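Local coordinates for Exo-alpha-sialidase (Clostridium perfringens, PDB 2VO8), which probably cleaves terminal sialic acids from glycans as a family 33 glycoside hydrolase, and through this cohesin module probably joins partner proteins in toxin complexes, at residues V9-I14 against G31-N36; A44-E49 against V79-A84; T61-S66 against L96-L101; T115-G120 against H127-S132. All blocks are in the same frame, centred on the assembly; numbering follows the deposited sequence.

Contact 1. Residues V9-I14 against G31-N36; sequences VGNSTI and GIEGLN
A chi1 of 61° sets Thr-13 OG1 between its own backbone N and carbonyl carbon, which leaves the methyl CG2, anti to the carbonyl carbon, lying across Glu-33 CB, 3.5 Å away. Glu-33 answers with CG anti to the backbone N and a bend at chi2, which carries its carboxylate back alongside Asn-11; the two side chains point the same way, with amide and carboxylate planes nearly coplanar. Glycine matters beside the threonine: with no side chain on Gly-31, Thr-13 OG1 can lie 3.0 Å from Gly-31 CA. The hydroxyl makes a poor angle to the glycine amide; a water lies 2.7 Å from Thr-13 OG1 and probably bridges to Ile-32 O. Under these groups the antiparallel backbones pair through Asn-11 with Glu-33 and Thr-13 with Gly-31, two bonds each. Past the strand end, Asn-36 N still reaches Val-9 O at 2.9 Å, and Leu-35 CD1 rests 3.9 Å from Val-9 CG2. On the face opposite Thr-13 and Glu-33, Ser-12 turns its OG to Glu-130 O and Ser-132 OG, while Ile-32 packs on Tyr-46 and Leu-129. One face is thus polar and the other built into the interior, as expected of antiparallel strands in the jelly-roll beta sandwich of cohesins.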
loop_
_atom_site.group_PDB
_atom_site.type_symbol
_atom_site.label_atom_id
_atom_site.label_comp_id
_atom_site.label_asym_id
_atom_site.label_seq_id
_atom_site.Cartn_x
_atom_site.Cartn_y
_atom_site.Cartn_z
ATOM N N VAL A 9 -15.993 -2.514 4.007
ATOM C CA VAL A 9 -15.942 -3.875 4.510
ATOM C C VAL A 9 -14.729 -4.137 5.407
ATOM O O VAL A 9 -14.598 -5.195 6.019
ATOM C CB VAL A 9 -16.064 -4.902 3.322
ATOM C CG1 VAL A 9 -17.415 -4.711 2.540
ATOM C CG2 VAL A 9 -14.900 -4.823 2.357
ATOM N N GLY A 10 -13.837 -3.149 5.530
ATOM C CA GLY A 10 -12.650 -3.336 6.331
ATOM C C GLY A 10 -11.786 -2.091 6.224
ATOM O O GLY A 10 -12.210 -1.119 5.628
ATOM N N ASN A 11 -10.606 -2.158 6.818
ATOM C CA ASN A 11 -9.628 -1.073 6.766
ATOM C C ASN A 11 -8.398 -1.390 5.910
ATOM O O ASN A 11 -7.845 -2.485 6.008
ATOM C CB ASN A 11 -9.125 -0.777 8.152
ATOM C CG ASN A 11 -10.263 -0.389 9.125
ATOM O OD1 ASN A 11 -10.285 -0.832 10.282
ATOM N ND2 ASN A 11 -11.175 0.419 8.652
ATOM N N SER A 12 -7.931 -0.390 5.173
ATOM C CA SER A 12 -6.559 -0.474 4.584
ATOM C C SER A 12 -5.547 -0.178 5.689
ATOM O O SER A 12 -5.873 0.519 6.651
ATOM C CB SER A 12 -6.400 0.477 3.397
ATOM O OG SER A 12 -6.542 1.842 3.741
ATOM N N THR A 13 -4.317 -0.664 5.546
ATOM C CA THR A 13 -3.240 -0.424 6.481
ATOM C C THR A 13 -2.031 0.032 5.714
ATOM O O THR A 13 -1.823 -0.402 4.589
ATOM C CB THR A 13 -2.873 -1.669 7.310
ATOM O OG1 THR A 13 -2.432 -2.742 6.447
ATOM C CG2 THR A 13 -4.070 -2.131 8.173
ATOM N N ILE A 14 -1.303 0.981 6.295
ATOM C CA ILE A 14 0.047 1.327 5.803
ATOM C C ILE A 14 0.967 1.449 7.015
ATOM O O ILE A 14 0.653 2.184 7.946
ATOM C CB ILE A 14 0.029 2.579 4.878
ATOM C CG1 ILE A 14 1.464 3.070 4.561
ATOM C CG2 ILE A 14 -0.837 3.727 5.389
ATOM C CD1 ILE A 14 1.488 4.065 3.335
ATOM N N GLY A 31 -1.515 -3.156 3.612
ATOM C CA GLY A 31 -2.301 -4.348 3.966
ATOM C C GLY A 31 -3.765 -4.066 4.193
ATOM O O GLY A 31 -4.296 -3.050 3.744
ATOM N N ILE A 32 -4.403 -5.023 4.862
ATOM C CA ILE A 32 -5.823 -4.906 5.252
ATOM C C ILE A 32 -5.943 -5.283 6.726
ATOM O O ILE A 32 -5.031 -5.922 7.298
ATOM C CB ILE A 32 -6.724 -5.777 4.333
ATOM C CG1 ILE A 32 -6.329 -7.259 4.364
ATOM C CG2 ILE A 32 -6.749 -5.250 2.865
ATOM C CD1 ILE A 32 -7.361 -8.154 3.636
ATOM N N GLU A 33 -7.043 -4.875 7.371
ATOM C CA GLU A 33 -7.256 -5.170 8.793
ATOM C C GLU A 33 -8.756 -5.076 9.091
ATOM O O GLU A 33 -9.480 -4.353 8.431
ATOM C CB GLU A 33 -6.443 -4.221 9.688
ATOM C CG GLU A 33 -6.593 -4.414 11.215
ATOM C CD GLU A 33 -7.838 -3.734 11.785
ATOM O OE1 GLU A 33 -8.298 -2.735 11.214
ATOM O OE2 GLU A 33 -8.373 -4.222 12.804
ATOM N N GLY A 34 -9.210 -5.904 10.027
ATOM C CA GLY A 34 -10.599 -5.848 10.478
ATOM C C GLY A 34 -11.654 -6.107 9.422
ATOM O O GLY A 34 -12.726 -5.518 9.459
ATOM N N LEU A 35 -11.362 -6.977 8.455
ATOM C CA LEU A 35 -12.345 -7.299 7.427
ATOM C C LEU A 35 -13.579 -7.974 8.063
ATOM O O LEU A 35 -13.430 -8.706 9.051
ATOM C CB LEU A 35 -11.761 -8.225 6.353
ATOM C CG LEU A 35 -11.188 -7.503 5.136
ATOM C CD1 LEU A 35 -12.302 -7.105 4.126
ATOM C CD2 LEU A 35 -10.368 -6.259 5.611
ATOM N N ASN A 36 -14.749 -7.700 7.481
ATOM C CA ASN A 36 -16.024 -8.297 7.887
ATOM C C ASN A 36 -15.884 -9.799 7.782
ATOM O O ASN A 36 -15.258 -10.291 6.841
ATOM C CB ASN A 36 -17.180 -7.817 6.985
ATOM C CG ASN A 36 -17.558 -6.355 7.216
ATOM O OD1 ASN A 36 -17.112 -5.714 8.188
ATOM N ND2 ASN A 36 -18.390 -5.821 6.326
HETATM O O HOH W 1 -2.327 -5.193 7.658
#

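Contact 2. Residues A44-E49 against V79-A84; sequences AEYLFE and VRILVA
The strands 44-49 and 79-84 run antiparallel at 154° with their axes 4.7 Å apart, and six backbone hydrogen bonds join them in three hydrogen-bonded pairs, Ala-44 with Val-83, Tyr-46 with Ile-81 and Phe-48 with Val-79. The bond from Phe-48 N to Val-79 O, 2.8 Å long, is close to straight. The side chains of these three pairs share the inner face. There Val-83 CG2 serves two neighbours, lying 4.1 Å from Ala-44 CB and 3.9 Å from Tyr-46 CE2, and Ile-81 places CG2 at the edge of the tyrosine ring, near its plane. Phe-48 carries CG anti to the backbone N (chi1 174°), which leads its ring away from the neighbouring strand; what it leaves against Ile-81 CD1 is the CB, at 3.9 Å, with Val-79 CG2 near the ring edge. The tyrosine hydroxyl makes a weak hydrogen bond to Gly-31 O, so the one polar tip on this face has a partner across the interior.

The other face is of a different kind. Glu-45, extended, lies alongside Leu-82, pointing the same way, with its CG 3.7 Å from Leu-82 CD2, while Leu-47 bends CD1 over the peptide of Val-79, 3.4 Å from Val-79 O. Glu-45 and Arg-80 stop short of a salt bridge, OE2 and NE being 5.3 Å apart. Cohesion here therefore rests on backbone bonds and apolar packing, and the opposite charges probably add no more than a weak long-range attraction.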
loop_
_atom_site.group_PDB
_atom_site.type_symbol
_atom_site.label_atom_id
_atom_site.label_comp_id
_atom_site.label_asym_id
_atom_site.label_seq_id
_atom_site.Cartn_x
_atom_site.Cartn_y
_atom_site.Cartn_z
ATOM N N ALA A 44 -6.949 -7.234 -3.953
ATOM C CA ALA A 44 -7.100 -5.862 -3.440
ATOM C C ALA A 44 -6.571 -4.878 -4.486
ATOM O O ALA A 44 -5.849 -5.266 -5.440
ATOM C CB ALA A 44 -6.447 -5.717 -2.111
ATOM N N GLU A 45 -6.922 -3.608 -4.317
ATOM C CA GLU A 45 -6.415 -2.551 -5.185
ATOM C C GLU A 45 -6.199 -1.257 -4.409
ATOM O O GLU A 45 -7.118 -0.747 -3.766
ATOM C CB GLU A 45 -7.372 -2.311 -6.354
ATOM C CG GLU A 45 -7.130 -1.006 -7.096
ATOM C CD GLU A 45 -8.030 -0.850 -8.306
ATOM O OE1 GLU A 45 -8.799 -1.788 -8.602
ATOM O OE2 GLU A 45 -7.969 0.212 -8.961
ATOM N N TYR A 46 -4.982 -0.729 -4.473
ATOM C CA TYR A 46 -4.684 0.583 -3.910
ATOM C C TYR A 46 -4.431 1.609 -5.010
ATOM O O TYR A 46 -4.096 1.253 -6.139
ATOM C CB TYR A 46 -3.474 0.504 -2.977
ATOM C CG TYR A 46 -3.585 -0.573 -1.922
ATOM C CD1 TYR A 46 -4.351 -0.378 -0.780
ATOM C CD2 TYR A 46 -2.922 -1.784 -2.066
ATOM C CE1 TYR A 46 -4.455 -1.360 0.187
ATOM C CE2 TYR A 46 -3.020 -2.772 -1.105
ATOM C CZ TYR A 46 -3.787 -2.555 0.020
ATOM O OH TYR A 46 -3.888 -3.535 0.980
ATOM N N LEU A 47 -4.596 2.884 -4.671
ATOM C CA LEU A 47 -3.908 3.945 -5.361
ATOM C C LEU A 47 -3.029 4.548 -4.274
ATOM O O LEU A 47 -3.515 5.098 -3.276
ATOM C CB LEU A 47 -4.807 4.941 -6.101
ATOM C CG LEU A 47 -3.916 5.895 -6.943
ATOM C CD1 LEU A 47 -3.416 5.304 -8.251
ATOM C CD2 LEU A 47 -4.563 7.274 -7.144
ATOM N N PHE A 48 -1.724 4.331 -4.464
ATOM C CA PHE A 48 -0.688 4.691 -3.497
ATOM C C PHE A 48 -0.133 6.051 -3.901
ATOM O O PHE A 48 0.250 6.231 -5.037
ATOM C CB PHE A 48 0.447 3.680 -3.497
ATOM C CG PHE A 48 1.615 4.078 -2.611
ATOM C CD1 PHE A 48 1.587 3.870 -1.242
ATOM C CD2 PHE A 48 2.740 4.681 -3.158
ATOM C CE1 PHE A 48 2.647 4.230 -0.437
ATOM C CE2 PHE A 48 3.791 5.010 -2.370
ATOM C CZ PHE A 48 3.775 4.796 -1.029
ATOM N N GLU A 49 -0.109 7.000 -2.976
ATOM C CA GLU A 49 0.317 8.375 -3.317
ATOM C C GLU A 49 1.484 8.785 -2.456
ATOM O O GLU A 49 1.601 8.421 -1.278
ATOM C CB GLU A 49 -0.866 9.344 -3.214
ATOM C CG GLU A 49 -1.923 9.037 -4.271
ATOM C CD GLU A 49 -2.783 10.217 -4.604
ATOM O OE1 GLU A 49 -2.255 11.362 -4.635
ATOM O OE2 GLU A 49 -3.986 10.006 -4.886
ATOM N N VAL A 79 0.325 5.762 -7.869
ATOM C CA VAL A 79 0.685 4.404 -8.320
ATOM C C VAL A 79 -0.520 3.473 -8.106
ATOM O O VAL A 79 -0.966 3.256 -6.969
ATOM C CB VAL A 79 1.890 3.830 -7.593
ATOM C CG1 VAL A 79 2.380 2.483 -8.286
ATOM C CG2 VAL A 79 3.039 4.835 -7.486
ATOM N N ARG A 80 -1.019 2.945 -9.215
ATOM C CA ARG A 80 -2.079 1.950 -9.198
ATOM C C ARG A 80 -1.461 0.597 -8.897
ATOM O O ARG A 80 -0.557 0.163 -9.608
ATOM C CB ARG A 80 -2.821 1.917 -10.529
ATOM C CG ARG A 80 -3.928 0.882 -10.503
ATOM C CD ARG A 80 -4.924 1.090 -11.615
ATOM N NE ARG A 80 -4.406 0.663 -12.920
ATOM C CZ ARG A 80 -4.191 1.459 -13.978
ATOM N NH1 ARG A 80 -4.434 2.779 -13.928
ATOM N NH2 ARG A 80 -3.717 0.938 -15.106
ATOM N N ILE A 81 -1.954 -0.059 -7.857
ATOM C CA ILE A 81 -1.412 -1.321 -7.348
ATOM C C ILE A 81 -2.549 -2.339 -7.272
ATOM O O ILE A 81 -3.569 -2.091 -6.607
ATOM C CB ILE A 81 -0.759 -1.185 -5.986
ATOM C CG1 ILE A 81 0.332 -0.097 -6.018
ATOM C CG2 ILE A 81 -0.250 -2.558 -5.475
ATOM C CD1 ILE A 81 1.009 0.041 -4.784
ATOM N N LEU A 82 -2.390 -3.437 -8.035
ATOM C CA LEU A 82 -3.364 -4.544 -8.042
ATOM C C LEU A 82 -2.684 -5.725 -7.383
ATOM O O LEU A 82 -1.603 -6.159 -7.857
ATOM C CB LEU A 82 -3.758 -4.917 -9.480
ATOM C CG LEU A 82 -4.383 -3.819 -10.340
ATOM C CD1 LEU A 82 -4.746 -4.286 -11.787
ATOM C CD2 LEU A 82 -5.616 -3.264 -9.672
ATOM N N VAL A 83 -3.295 -6.235 -6.304
ATOM C CA VAL A 83 -2.846 -7.407 -5.548
ATOM C C VAL A 83 -3.878 -8.514 -5.830
ATOM O O VAL A 83 -5.066 -8.290 -5.693
ATOM C CB VAL A 83 -2.900 -7.290 -3.981
ATOM C CG1 VAL A 83 -2.026 -8.358 -3.363
ATOM C CG2 VAL A 83 -2.559 -5.903 -3.412
ATOM N N ALA A 84 -3.427 -9.705 -6.202
ATOM C CA ALA A 84 -4.369 -10.826 -6.458
ATOM C C ALA A 84 -3.861 -12.109 -5.823
ATOM O O ALA A 84 -2.656 -12.424 -5.819
ATOM C CB ALA A 84 -4.633 -11.006 -7.954
#

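Contact 3. Residues T61-S66 against L96-L101; sequences TSFNDS and LVKVNL
Thr-61 O takes a hydrogen bond from Lys-98 N over 2.8 Å, almost straight and lying in the carbonyl plane, and a weaker C-H contact from Val-97 CA at 3.4 Å. Thr-61 N returns a bond to Lys-98 O, which completes an antiparallel hydrogen-bonded pair at the end of strand 55-62 in the cohesin beta sandwich. Along its other edge the strand 96-101 carries a classic beta bulge, Leu-96 and Val-97 both facing Leu-30.

One step on, the segment 61-66 leaves the sheet, but Phe-63 N keeps hold of Leu-96 O, approaching from above the carbonyl plane instead of within it. Lys-98 and Phe-63 supply much of the side-chain cover. The lysine CB passes Thr-61 OG1 at 3.7 Å, its CG comes obliquely to the ring of Phe-63, and a bend at chi3 curls the chain back until CE lies 3.5 Å from Ser-62 O. The phenylalanine has CG anti to the backbone N (chi1 -170°), which leads the ring away from 96-101, towards Ile-29 on the next strand, while CB stays against the Leu-96 carbonyl carbon. A water meets Thr-61 OG1 and, probably by a longer bond, Lys-98 O. On the opposite face Val-97 packs on Ile-60 and Val-69, towards the interior. Within the departing loop Asn-64 OD1 accepts from Ser-66 N at 3.0 Å, an Asx turn, and also from Ser-66 OG at 2.8 Å, both donors approaching the same face of the amide.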
loop_
_atom_site.group_PDB
_atom_site.type_symbol
_atom_site.label_atom_id
_atom_site.label_comp_id
_atom_site.label_asym_id
_atom_site.label_seq_id
_atom_site.Cartn_x
_atom_site.Cartn_y
_atom_site.Cartn_z
ATOM N N THR A 61 6.548 -4.905 -4.537
ATOM C CA THR A 61 6.458 -6.359 -4.586
ATOM C C THR A 61 5.432 -6.939 -3.624
ATOM O O THR A 61 4.935 -6.289 -2.679
ATOM C CB THR A 61 7.811 -6.997 -4.256
ATOM O OG1 THR A 61 8.212 -6.593 -2.963
ATOM C CG2 THR A 61 8.919 -6.562 -5.287
ATOM N N SER A 62 5.103 -8.194 -3.857
ATOM C CA SER A 62 4.171 -8.874 -2.949
ATOM C C SER A 62 4.796 -9.128 -1.590
ATOM O O SER A 62 6.008 -9.360 -1.441
ATOM C CB SER A 62 3.702 -10.193 -3.597
ATOM O OG SER A 62 4.795 -11.060 -3.662
ATOM N N PHE A 63 3.952 -9.084 -0.548
ATOM C CA PHE A 63 4.438 -9.275 0.801
ATOM C C PHE A 63 4.831 -10.737 1.038
ATOM O O PHE A 63 5.685 -11.030 1.871
ATOM C CB PHE A 63 3.427 -8.749 1.834
ATOM C CG PHE A 63 3.963 -8.701 3.230
ATOM C CD1 PHE A 63 4.721 -7.621 3.664
ATOM C CD2 PHE A 63 3.695 -9.741 4.124
ATOM C CE1 PHE A 63 5.216 -7.590 4.984
ATOM C CE2 PHE A 63 4.173 -9.705 5.414
ATOM C CZ PHE A 63 4.940 -8.630 5.849
ATOM N N ASN A 64 4.246 -11.637 0.239
ATOM C CA ASN A 64 4.662 -13.033 0.193
ATOM C C ASN A 64 4.259 -13.663 -1.149
ATOM O O ASN A 64 3.555 -13.054 -1.990
ATOM C CB ASN A 64 4.077 -13.827 1.377
ATOM C CG ASN A 64 2.566 -13.885 1.340
ATOM O OD1 ASN A 64 1.962 -14.085 0.288
ATOM N ND2 ASN A 64 1.936 -13.698 2.504
ATOM N N ASP A 65 4.700 -14.902 -1.337
ATOM C CA ASP A 65 4.563 -15.568 -2.622
ATOM C C ASP A 65 3.235 -16.338 -2.805
ATOM O O ASP A 65 3.103 -17.134 -3.740
ATOM C CB ASP A 65 5.808 -16.446 -2.874
ATOM C CG ASP A 65 5.880 -17.642 -1.949
ATOM O OD1 ASP A 65 4.980 -17.761 -1.079
ATOM O OD2 ASP A 65 6.841 -18.463 -2.090
ATOM N N SER A 66 2.235 -16.059 -1.962
ATOM C CA SER A 66 0.858 -16.513 -2.224
ATOM C C SER A 66 -0.020 -15.477 -2.924
ATOM O O SER A 66 -1.210 -15.716 -3.165
ATOM C CB SER A 66 0.176 -16.962 -0.929
ATOM O OG SER A 66 -0.127 -15.858 -0.102
ATOM N N LEU A 96 0.060 -7.175 2.448
ATOM C CA LEU A 96 -0.109 -7.544 1.046
ATOM C C LEU A 96 1.013 -7.052 0.097
ATOM O O LEU A 96 1.382 -7.758 -0.838
ATOM C CB LEU A 96 -1.453 -7.042 0.539
ATOM C CG LEU A 96 -2.708 -7.626 1.189
ATOM C CD1 LEU A 96 -3.945 -7.059 0.564
ATOM C CD2 LEU A 96 -2.707 -9.175 1.016
ATOM N N VAL A 97 1.545 -5.858 0.348
ATOM C CA VAL A 97 2.445 -5.213 -0.617
ATOM C C VAL A 97 3.586 -4.502 0.119
ATOM O O VAL A 97 3.362 -3.925 1.190
ATOM C CB VAL A 97 1.714 -4.173 -1.471
ATOM C CG1 VAL A 97 2.755 -3.493 -2.518
ATOM C CG2 VAL A 97 0.484 -4.749 -2.136
ATOM N N LYS A 98 4.798 -4.596 -0.443
ATOM C CA LYS A 98 5.980 -3.852 0.030
ATOM C C LYS A 98 6.264 -2.787 -1.024
ATOM O O LYS A 98 6.502 -3.126 -2.182
ATOM C CB LYS A 98 7.202 -4.765 0.081
ATOM C CG LYS A 98 7.120 -5.952 1.021
ATOM C CD LYS A 98 8.477 -6.667 1.139
ATOM C CE LYS A 98 8.546 -8.071 0.528
ATOM N NZ LYS A 98 9.595 -8.824 1.325
ATOM N N VAL A 99 6.258 -1.509 -0.635
ATOM C CA VAL A 99 6.631 -0.421 -1.548
ATOM C C VAL A 99 7.989 0.129 -1.096
ATOM O O VAL A 99 8.137 0.610 0.015
ATOM C CB VAL A 99 5.572 0.731 -1.595
ATOM C CG1 VAL A 99 5.975 1.840 -2.603
ATOM C CG2 VAL A 99 4.212 0.229 -1.910
ATOM N N ASN A 100 9.016 -0.034 -1.931
ATOM C CA ASN A 100 10.382 0.312 -1.549
ATOM C C ASN A 100 10.697 1.680 -2.181
ATOM O O ASN A 100 10.502 1.872 -3.380
ATOM C CB ASN A 100 11.369 -0.753 -2.027
ATOM C CG ASN A 100 12.707 -0.592 -1.402
ATOM O OD1 ASN A 100 13.475 0.343 -1.778
ATOM N ND2 ASN A 100 13.016 -1.437 -0.408
ATOM N N LEU A 101 11.084 2.618 -1.326
ATOM C CA LEU A 101 11.318 4.037 -1.667
ATOM C C LEU A 101 12.643 4.494 -1.108
ATOM O O LEU A 101 13.071 4.024 -0.110
ATOM C CB LEU A 101 10.209 4.923 -1.072
ATOM C CG LEU A 101 8.822 4.626 -1.659
ATOM C CD1 LEU A 101 7.777 4.437 -0.526
ATOM C CD2 LEU A 101 8.348 5.627 -2.635
HETATM O O HOH W 2 9.574 -4.137 -2.758
#

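Contact 4. Residues T115-G120 against H127-S132; sequences TTALVG and HDLELS
Leu-129 can be followed outward across its partner strand. Its CB meets the backbone first, 3.5 Å from Ala-117 O, and also touches the methyl of that alanine; CG then comes within 4.1 Å of Val-119 CG1, and at the tip CD1 and CD2 straddle this same valine methyl, each 3.9 Å from it. The leucine and valine cross at about a right angle. Beneath them Leu-129 N donates to Ala-117 O, and Val-119 and His-127 exchange two backbone bonds, the shorter being His-127 N to Val-119 O at 2.8 Å. The opposite, outer face holds Leu-118 and Asp-128, side by side and pointing the same way, with Leu-118 CD2 only 3.3 Å from Asp-128 OD1, an apolar methyl against a carboxylate oxygen.

Towards residue 132 regular pairing is lost and Leu-131 takes over. Its CG stands anti to the carbonyl carbon (chi1 -54°), and the two methyls reach back to the other strand, CD1 to Thr-115 O at the corner, 3.5 Å away, and CD2 to Ala-117 N just beyond, at 3.7 Å. Thr-115 OG1 itself is bound to Glu-49, while Ala-117 also packs on Ser-12 and Tyr-46. Backbone bonds at one end and leucine packing at the other are what join this twisted beta hairpin, formed by strands 107-121 and 126-139 of the cohesin jelly roll.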
loop_
_atom_site.group_PDB
_atom_site.type_symbol
_atom_site.label_atom_id
_atom_site.label_comp_id
_atom_site.label_asym_id
_atom_site.label_seq_id
_atom_site.Cartn_x
_atom_site.Cartn_y
_atom_site.Cartn_z
ATOM N N THR A 115 -5.286 6.493 -1.422
ATOM C CA THR A 115 -6.454 7.310 -1.759
ATOM C C THR A 115 -7.601 6.507 -2.395
ATOM O O THR A 115 -8.692 7.031 -2.604
ATOM C CB THR A 115 -6.063 8.487 -2.677
ATOM O OG1 THR A 115 -5.360 7.987 -3.825
ATOM C CG2 THR A 115 -5.175 9.458 -1.945
ATOM N N THR A 116 -7.282 5.258 -2.736
ATOM C CA THR A 116 -8.209 4.211 -3.208
ATOM C C THR A 116 -7.749 2.940 -2.505
ATOM O O THR A 116 -6.509 2.657 -2.372
ATOM C CB THR A 116 -8.174 4.071 -4.741
ATOM O OG1 THR A 116 -8.685 5.265 -5.367
ATOM C CG2 THR A 116 -8.961 2.808 -5.276
ATOM N N ALA A 117 -8.727 2.178 -1.988
ATOM C CA ALA A 117 -8.446 0.907 -1.303
ATOM C C ALA A 117 -9.721 0.071 -1.393
ATOM O O ALA A 117 -10.757 0.473 -0.885
ATOM C CB ALA A 117 -8.045 1.129 0.112
ATOM N N LEU A 118 -9.631 -1.026 -2.129
ATOM C CA LEU A 118 -10.825 -1.832 -2.513
ATOM C C LEU A 118 -10.414 -3.282 -2.384
ATOM O O LEU A 118 -9.203 -3.591 -2.532
ATOM C CB LEU A 118 -11.198 -1.601 -3.967
ATOM C CG LEU A 118 -11.365 -0.258 -4.666
ATOM C CD1 LEU A 118 -11.308 -0.491 -6.140
ATOM C CD2 LEU A 118 -12.687 0.411 -4.267
ATOM N N VAL A 119 -11.397 -4.164 -2.166
ATOM C CA VAL A 119 -11.174 -5.618 -2.243
ATOM C C VAL A 119 -12.192 -6.256 -3.193
ATOM O O VAL A 119 -13.332 -5.795 -3.301
ATOM C CB VAL A 119 -11.172 -6.362 -0.855
ATOM C CG1 VAL A 119 -9.953 -5.978 0.028
ATOM C CG2 VAL A 119 -12.481 -6.133 -0.096
ATOM N N GLY A 120 -11.735 -7.272 -3.942
ATOM C CA GLY A 120 -12.597 -8.134 -4.734
ATOM C C GLY A 120 -12.835 -9.339 -3.873
ATOM O O GLY A 120 -11.898 -9.861 -3.235
ATOM N N HIS A 127 -15.604 -4.100 -3.280
ATOM C CA HIS A 127 -16.059 -3.526 -2.019
ATOM C C HIS A 127 -15.030 -2.530 -1.480
ATOM O O HIS A 127 -13.824 -2.746 -1.595
ATOM C CB HIS A 127 -16.202 -4.615 -0.988
ATOM C CG HIS A 127 -17.247 -5.621 -1.327
ATOM N ND1 HIS A 127 -16.956 -6.775 -2.018
ATOM C CD2 HIS A 127 -18.574 -5.652 -1.068
ATOM C CE1 HIS A 127 -18.073 -7.471 -2.180
ATOM N NE2 HIS A 127 -19.065 -6.822 -1.597
ATOM N N ASP A 128 -15.510 -1.458 -0.860
ATOM C CA ASP A 128 -14.592 -0.431 -0.340
ATOM C C ASP A 128 -13.926 -0.798 0.958
ATOM O O ASP A 128 -14.494 -1.459 1.810
ATOM C CB ASP A 128 -15.322 0.887 -0.118
ATOM C CG ASP A 128 -15.878 1.481 -1.364
ATOM O OD1 ASP A 128 -15.396 1.194 -2.486
ATOM O OD2 ASP A 128 -16.796 2.327 -1.191
ATOM N N LEU A 129 -12.699 -0.291 1.133
ATOM C CA LEU A 129 -12.003 -0.351 2.418
ATOM C C LEU A 129 -11.893 1.123 2.874
ATOM O O LEU A 129 -11.886 1.997 2.052
ATOM C CB LEU A 129 -10.586 -0.913 2.274
ATOM C CG LEU A 129 -10.374 -2.407 1.896
ATOM C CD1 LEU A 129 -8.902 -2.665 1.776
ATOM C CD2 LEU A 129 -11.042 -3.423 2.834
ATOM N N GLU A 130 -11.788 1.334 4.169
ATOM C CA GLU A 130 -11.430 2.659 4.696
ATOM C C GLU A 130 -10.016 3.012 4.220
ATOM O O GLU A 130 -9.143 2.147 4.191
ATOM C CB GLU A 130 -11.469 2.651 6.195
ATOM C CG GLU A 130 -12.883 2.711 6.744
ATOM C CD GLU A 130 -12.936 3.124 8.203
ATOM O OE1 GLU A 130 -12.000 3.807 8.703
ATOM O OE2 GLU A 130 -13.921 2.721 8.880
ATOM N N LEU A 131 -9.835 4.282 3.866
ATOM C CA LEU A 131 -8.544 4.789 3.425
ATOM C C LEU A 131 -7.556 4.949 4.590
ATOM O O LEU A 131 -7.888 4.837 5.757
ATOM C CB LEU A 131 -8.743 6.095 2.640
ATOM C CG LEU A 131 -9.731 6.017 1.473
ATOM C CD1 LEU A 131 -9.884 7.347 0.696
ATOM C CD2 LEU A 131 -9.328 4.853 0.530
ATOM N N SER A 132 -6.289 5.183 4.267
ATOM C CA SER A 132 -5.290 5.339 5.308
ATOM C C SER A 132 -4.094 6.159 4.755
ATOM O O SER A 132 -3.904 6.232 3.544
ATOM C CB SER A 132 -4.832 4.000 5.884
ATOM O OG SER A 132 -4.296 3.146 4.857
#

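In the fold
The four contacts show how place in a beta sandwich shapes chemistry. Contact 2 is the buried one, with a largely apolar inner face, and it touches all the others: Val-83 and Phe-48 pack on Val-97 and Val-99 of contact 3, Phe-48 meets Ile-14 of contact 1, and strand 41-49 pairs with strand 107-121 of contact 4. Contacts 1 and 4, on the same side of the chain's centre, meet where strands 10-15 and 126-139 pair; both are partly buried, contact 1 with a polar outer face and contact 4 with leucines near its open end. Contact 3, about 17 Å from contact 4 between centres, is joined by three backbone hydrogen bonds and the aliphatic chain of Lys-98, with no apolar side-chain pair across it.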